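CdnC (Chryseobacterium gregarium DSM 19109, PDB 7MGV) is an ATP-grasp ligase that installs single and bicyclic omega-ester macrocycles in a multicore RiPP precursor peptide, probably using ATP. Local coordinates at residues M21-I26 against E49-N54; R237-G242 against V295-I300. All blocks are in the same frame, centred on the assembly; numbering follows the deposited sequence.

Contact 1: M21-I26 against E49-N54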
# COMPACT_ATOMS: atom_id res chain seq x y z
N MET A 21 -32.56 -6.33 1.37
CA MET A 21 -32.11 -6.70 2.71
C MET A 21 -30.58 -6.74 2.77
O MET A 21 -29.98 -6.24 3.72
CB MET A 21 -32.70 -8.05 3.12
CG MET A 21 -33.19 -8.10 4.56
SD MET A 21 -31.89 -7.80 5.77
CE MET A 21 -30.74 -9.11 5.37
N ASN A 22 -29.97 -7.35 1.76
CA ASN A 22 -28.51 -7.42 1.71
C ASN A 22 -27.92 -6.05 1.43
O ASN A 22 -28.31 -5.38 0.46
CB ASN A 22 -28.07 -8.42 0.65
CG ASN A 22 -27.61 -9.74 1.24
OD1 ASN A 22 -27.99 -10.09 2.36
ND2 ASN A 22 -26.80 -10.48 0.49
N LYS A 23 -26.99 -5.62 2.28
CA LYS A 23 -26.40 -4.29 2.19
C LYS A 23 -25.05 -4.35 1.50
O LYS A 23 -24.23 -5.23 1.78
CB LYS A 23 -26.25 -3.68 3.59
CG LYS A 23 -27.57 -3.36 4.26
CD LYS A 23 -27.36 -2.66 5.59
CE LYS A 23 -26.83 -3.61 6.64
NZ LYS A 23 -26.67 -2.95 7.96
N ILE A 24 -24.82 -3.40 0.59
CA ILE A 24 -23.61 -3.34 -0.21
C ILE A 24 -23.00 -1.96 -0.03
O ILE A 24 -23.58 -0.95 -0.46
CB ILE A 24 -23.88 -3.62 -1.70
CG1 ILE A 24 -24.39 -5.05 -1.88
CG2 ILE A 24 -22.62 -3.39 -2.52
CD1 ILE A 24 -24.65 -5.43 -3.31
N LEU A 25 -21.83 -1.90 0.60
CA LEU A 25 -21.12 -0.64 0.79
C LEU A 25 -20.35 -0.28 -0.47
O LEU A 25 -19.64 -1.12 -1.04
CB LEU A 25 -20.17 -0.74 1.98
CG LEU A 25 -19.45 0.55 2.38
CD1 LEU A 25 -20.43 1.56 2.96
CD2 LEU A 25 -18.32 0.26 3.35
N ILE A 26 -20.49 0.97 -0.92
CA ILE A 26 -19.79 1.47 -2.09
C ILE A 26 -19.03 2.73 -1.69
O ILE A 26 -19.62 3.67 -1.15
CB ILE A 26 -20.75 1.77 -3.25
CG1 ILE A 26 -21.43 0.48 -3.73
CG2 ILE A 26 -20.01 2.45 -4.39
CD1 ILE A 26 -22.27 0.66 -4.98
N GLU A 49 -29.52 -3.61 -1.02
CA GLU A 49 -29.45 -2.21 -0.62
C GLU A 49 -28.04 -1.68 -0.84
O GLU A 49 -27.05 -2.38 -0.60
CB GLU A 49 -29.85 -2.04 0.84
CG GLU A 49 -29.97 -0.58 1.28
CD GLU A 49 -29.94 -0.42 2.79
OE1 GLU A 49 -30.12 -1.43 3.51
OE2 GLU A 49 -29.73 0.72 3.26
N VAL A 50 -27.95 -0.44 -1.30
CA VAL A 50 -26.68 0.24 -1.55
C VAL A 50 -26.47 1.28 -0.47
O VAL A 50 -27.36 2.11 -0.21
CB VAL A 50 -26.65 0.88 -2.95
CG1 VAL A 50 -25.57 1.94 -3.03
CG2 VAL A 50 -26.44 -0.18 -4.02
N ILE A 51 -25.31 1.25 0.17
CA ILE A 51 -24.89 2.27 1.13
C ILE A 51 -23.75 3.05 0.51
O ILE A 51 -22.68 2.48 0.24
CB ILE A 51 -24.48 1.65 2.47
CG1 ILE A 51 -25.67 0.92 3.11
CG2 ILE A 51 -23.96 2.73 3.41
CD1 ILE A 51 -25.35 0.29 4.45
N ARG A 52 -23.97 4.34 0.28
CA ARG A 52 -22.99 5.19 -0.39
C ARG A 52 -22.14 5.90 0.65
O ARG A 52 -22.66 6.68 1.46
CB ARG A 52 -23.69 6.20 -1.30
CG ARG A 52 -22.77 6.89 -2.29
CD ARG A 52 -23.56 7.71 -3.29
NE ARG A 52 -22.84 7.91 -4.55
CZ ARG A 52 -22.34 9.07 -4.95
NH1 ARG A 52 -22.48 10.15 -4.19
NH2 ARG A 52 -21.70 9.15 -6.11
N PHE A 53 -20.83 5.64 0.63
CA PHE A 53 -19.86 6.30 1.49
C PHE A 53 -18.99 7.17 0.59
O PHE A 53 -18.02 6.68 -0.00
CB PHE A 53 -19.05 5.29 2.29
CG PHE A 53 -18.18 5.90 3.37
CD1 PHE A 53 -18.25 7.25 3.66
CD2 PHE A 53 -17.30 5.11 4.08
CE1 PHE A 53 -17.46 7.80 4.65
CE2 PHE A 53 -16.50 5.65 5.07
CZ PHE A 53 -16.58 7.00 5.36
N ASN A 54 -19.32 8.45 0.50
CA ASN A 54 -18.55 9.37 -0.32
C ASN A 54 -17.32 9.82 0.46
O ASN A 54 -17.44 10.39 1.55
CB ASN A 54 -19.40 10.56 -0.75
CG ASN A 54 -20.08 10.32 -2.08
OD1 ASN A 54 -20.64 11.24 -2.68
ND2 ASN A 54 -20.04 9.08 -2.56

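Contact 2: R237-G242 against V295-I300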
# COMPACT_ATOMS: atom_id res chain seq x y z
N ARG A 237 -8.70 -2.23 -25.07
CA ARG A 237 -9.05 -2.07 -23.66
C ARG A 237 -9.94 -3.24 -23.26
O ARG A 237 -10.98 -3.47 -23.88
CB ARG A 237 -9.77 -0.75 -23.39
CG ARG A 237 -9.04 0.49 -23.87
CD ARG A 237 -8.18 1.08 -22.77
NE ARG A 237 -6.97 1.71 -23.31
CZ ARG A 237 -6.73 3.02 -23.26
NH1 ARG A 237 -7.60 3.84 -22.70
NH2 ARG A 237 -5.60 3.50 -23.77
N ILE A 238 -9.54 -3.97 -22.23
CA ILE A 238 -10.28 -5.15 -21.78
C ILE A 238 -10.71 -4.92 -20.34
O ILE A 238 -9.87 -4.84 -19.44
CB ILE A 238 -9.45 -6.43 -21.91
CG1 ILE A 238 -8.95 -6.60 -23.35
CG2 ILE A 238 -10.27 -7.63 -21.49
CD1 ILE A 238 -7.82 -7.59 -23.50
N THR A 239 -12.01 -4.80 -20.12
CA THR A 239 -12.59 -4.70 -18.79
C THR A 239 -13.03 -6.09 -18.35
O THR A 239 -13.82 -6.75 -19.04
CB THR A 239 -13.76 -3.73 -18.76
OG1 THR A 239 -13.42 -2.54 -19.49
CG2 THR A 239 -14.11 -3.35 -17.33
N VAL A 240 -12.53 -6.54 -17.20
CA VAL A 240 -12.85 -7.85 -16.65
C VAL A 240 -13.58 -7.64 -15.34
O VAL A 240 -13.04 -7.00 -14.42
CB VAL A 240 -11.59 -8.71 -16.45
CG1 VAL A 240 -11.98 -10.16 -16.23
CG2 VAL A 240 -10.67 -8.57 -17.65
N VAL A 241 -14.79 -8.17 -15.25
CA VAL A 241 -15.60 -8.17 -14.03
C VAL A 241 -15.84 -9.63 -13.69
O VAL A 241 -16.69 -10.30 -14.30
CB VAL A 241 -16.91 -7.41 -14.20
CG1 VAL A 241 -17.65 -7.34 -12.87
CG2 VAL A 241 -16.66 -6.02 -14.76
N GLY A 242 -15.11 -10.15 -12.70
CA GLY A 242 -15.16 -11.56 -12.40
C GLY A 242 -14.63 -12.39 -13.55
O GLY A 242 -13.43 -12.33 -13.85
N VAL A 295 -8.11 -10.84 -7.87
CA VAL A 295 -9.02 -9.70 -7.88
C VAL A 295 -10.12 -9.99 -8.90
O VAL A 295 -9.95 -10.79 -9.82
CB VAL A 295 -8.31 -8.38 -8.22
CG1 VAL A 295 -7.18 -8.13 -7.25
CG2 VAL A 295 -7.79 -8.40 -9.65
N ASP A 296 -11.26 -9.33 -8.71
CA ASP A 296 -12.42 -9.55 -9.56
C ASP A 296 -12.72 -8.38 -10.48
O ASP A 296 -13.76 -8.38 -11.15
CB ASP A 296 -13.64 -9.88 -8.71
CG ASP A 296 -13.78 -11.36 -8.43
OD1 ASP A 296 -13.26 -12.17 -9.23
OD2 ASP A 296 -14.40 -11.73 -7.41
N TYR A 297 -11.84 -7.39 -10.55
CA TYR A 297 -11.98 -6.30 -11.50
C TYR A 297 -10.62 -5.97 -12.09
O TYR A 297 -9.61 -5.98 -11.39
CB TYR A 297 -12.58 -5.04 -10.88
CG TYR A 297 -12.70 -3.91 -11.88
CD1 TYR A 297 -13.71 -3.90 -12.82
CD2 TYR A 297 -11.78 -2.86 -11.89
CE1 TYR A 297 -13.82 -2.87 -13.75
CE2 TYR A 297 -11.88 -1.84 -12.80
CZ TYR A 297 -12.90 -1.84 -13.73
OH TYR A 297 -13.00 -0.82 -14.64
N GLY A 298 -10.60 -5.68 -13.39
CA GLY A 298 -9.37 -5.31 -14.05
C GLY A 298 -9.62 -4.53 -15.32
O GLY A 298 -10.62 -4.76 -16.02
N ALA A 299 -8.72 -3.60 -15.62
CA ALA A 299 -8.73 -2.86 -16.88
C ALA A 299 -7.36 -3.03 -17.53
O ALA A 299 -6.38 -2.40 -17.10
CB ALA A 299 -9.05 -1.38 -16.65
N ILE A 300 -7.30 -3.87 -18.56
CA ILE A 300 -6.05 -4.24 -19.21
C ILE A 300 -5.91 -3.46 -20.51
O ILE A 300 -6.88 -3.30 -21.26
CB ILE A 300 -5.99 -5.76 -19.47
CG1 ILE A 300 -5.96 -6.53 -18.15
CG2 ILE A 300 -4.77 -6.12 -20.31
CD1 ILE A 300 -7.32 -7.04 -17.70

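Contact 1: M21-I26 against E49-N54
Lys23 and Glu49 are the first of four parallel bridge pairs, followed by Ile24 with Val50, Leu25 with Ile51 and Ile26 with Arg52; the two strand axes cross at -28° and approach to 4.6 Å. Five backbone hydrogen bonds zigzag between the strands in the manner of a parallel sheet: Ile24 uses its N toward Glu49 O and its O toward Ile51 N, and Ile26 likewise joins Ile51 O to Phe53 N, while Glu49 N reaches back to Asn22 O.

Side chains alternate between the faces. Lys23 and Glu49 stand side by side and point the same way, one carboxylate oxygen, Glu49 OE1, touching the lysine stem 3.3 Å from Lys23 CG. Their charged ends do not meet, Lys23 NZ staying 5.8 Å from Glu49 OE1, because the lysine chain bends at its third torsion (chi3 -72°) and carries its amine to Asp88. Farther along this face Ile51 uses both branches: Ile51 CD1 rests 3.7 Å from Lys23 CD, and Ile51 CG2 lies equally close to Leu25 CD1. An alanine in place of Lys23 would probably leave Asp88 without its salt-bridge mate and uncover the delta methyl of Ile51. Across the sheet, Ile26 CD1 meets Val50 CG1 at 4.0 Å.

With helix 35-46, which links them, the two strands make a beta-alpha-beta crossover; the helix covers the face of Ile24, Ile26 and Val50 through Ile36 and Ile43. Strand 91-94 continues the parallel sheet beside 22-28, whereas 48-54 is its outermost strand within the chain.

Contact 2: R237-G242 against V295-I300
The ring of Tyr297 meets two side chains of the facing strand: Val241 CG2 sits at its edge, near the ring plane and 4.1 Å from Tyr297 CD1, while Thr239 CG2 approaches obliquely, 3.6 Å from Tyr297 CE1. The ring lies along the sheet face that Thr239 and Val241 share, a chi1 of 179° placing CG anti to the backbone N, and its hydroxyl bonds Gly319 O.

On the reverse face Ile300 CD1 packs 3.7 Å from Val240 CG2, beside Gly298, which has no side chain to set against Val240. The strands run antiparallel at 174°, with Ile238-Ile300 and Val240-Gly298 as hydrogen-bonded pairs. Beyond them Gly242 N closes the pairing on Asp296 O at 2.7 Å. The Asp296 carboxylate is held by Arg348 and Tyr134, and Arg348 also bonds Gly242 O, so one guanidinium ties the end of the first strand to the start of the second.

Flanked by 244-251 and 310-316, these inner strands are neighbours in a five-stranded antiparallel sheet whose helix-packed faces are consistent with the ATP-grasp fold. Helix 280-293 covers the Ile238, Val240 and Ile300 face through Ile286 and Leu290, whereas helix 332-341 packs on Val241 from the other side.

The two contacts contrast parallel and antiparallel strand pairing within one chain. Contact 1 belongs to the MvdD-type pre-ATP-grasp domain, and contact 2 to a separate antiparallel sheet; their centres are 22 Å apart and their nearest atoms about 12 Å, so they do not touch. Strand 234-241 connects contact 2 to the nucleotide pocket: Glu235, at its start, belongs to the ADP site, and the side chain of Arg237 comes within about 5 Å of the nucleotide. Ile303, on strand 297-304 just past contact 2, also lines that pocket. Contact 1 lies farther out, its centre 21 Å from that of the chain against 9 Å for contact 2.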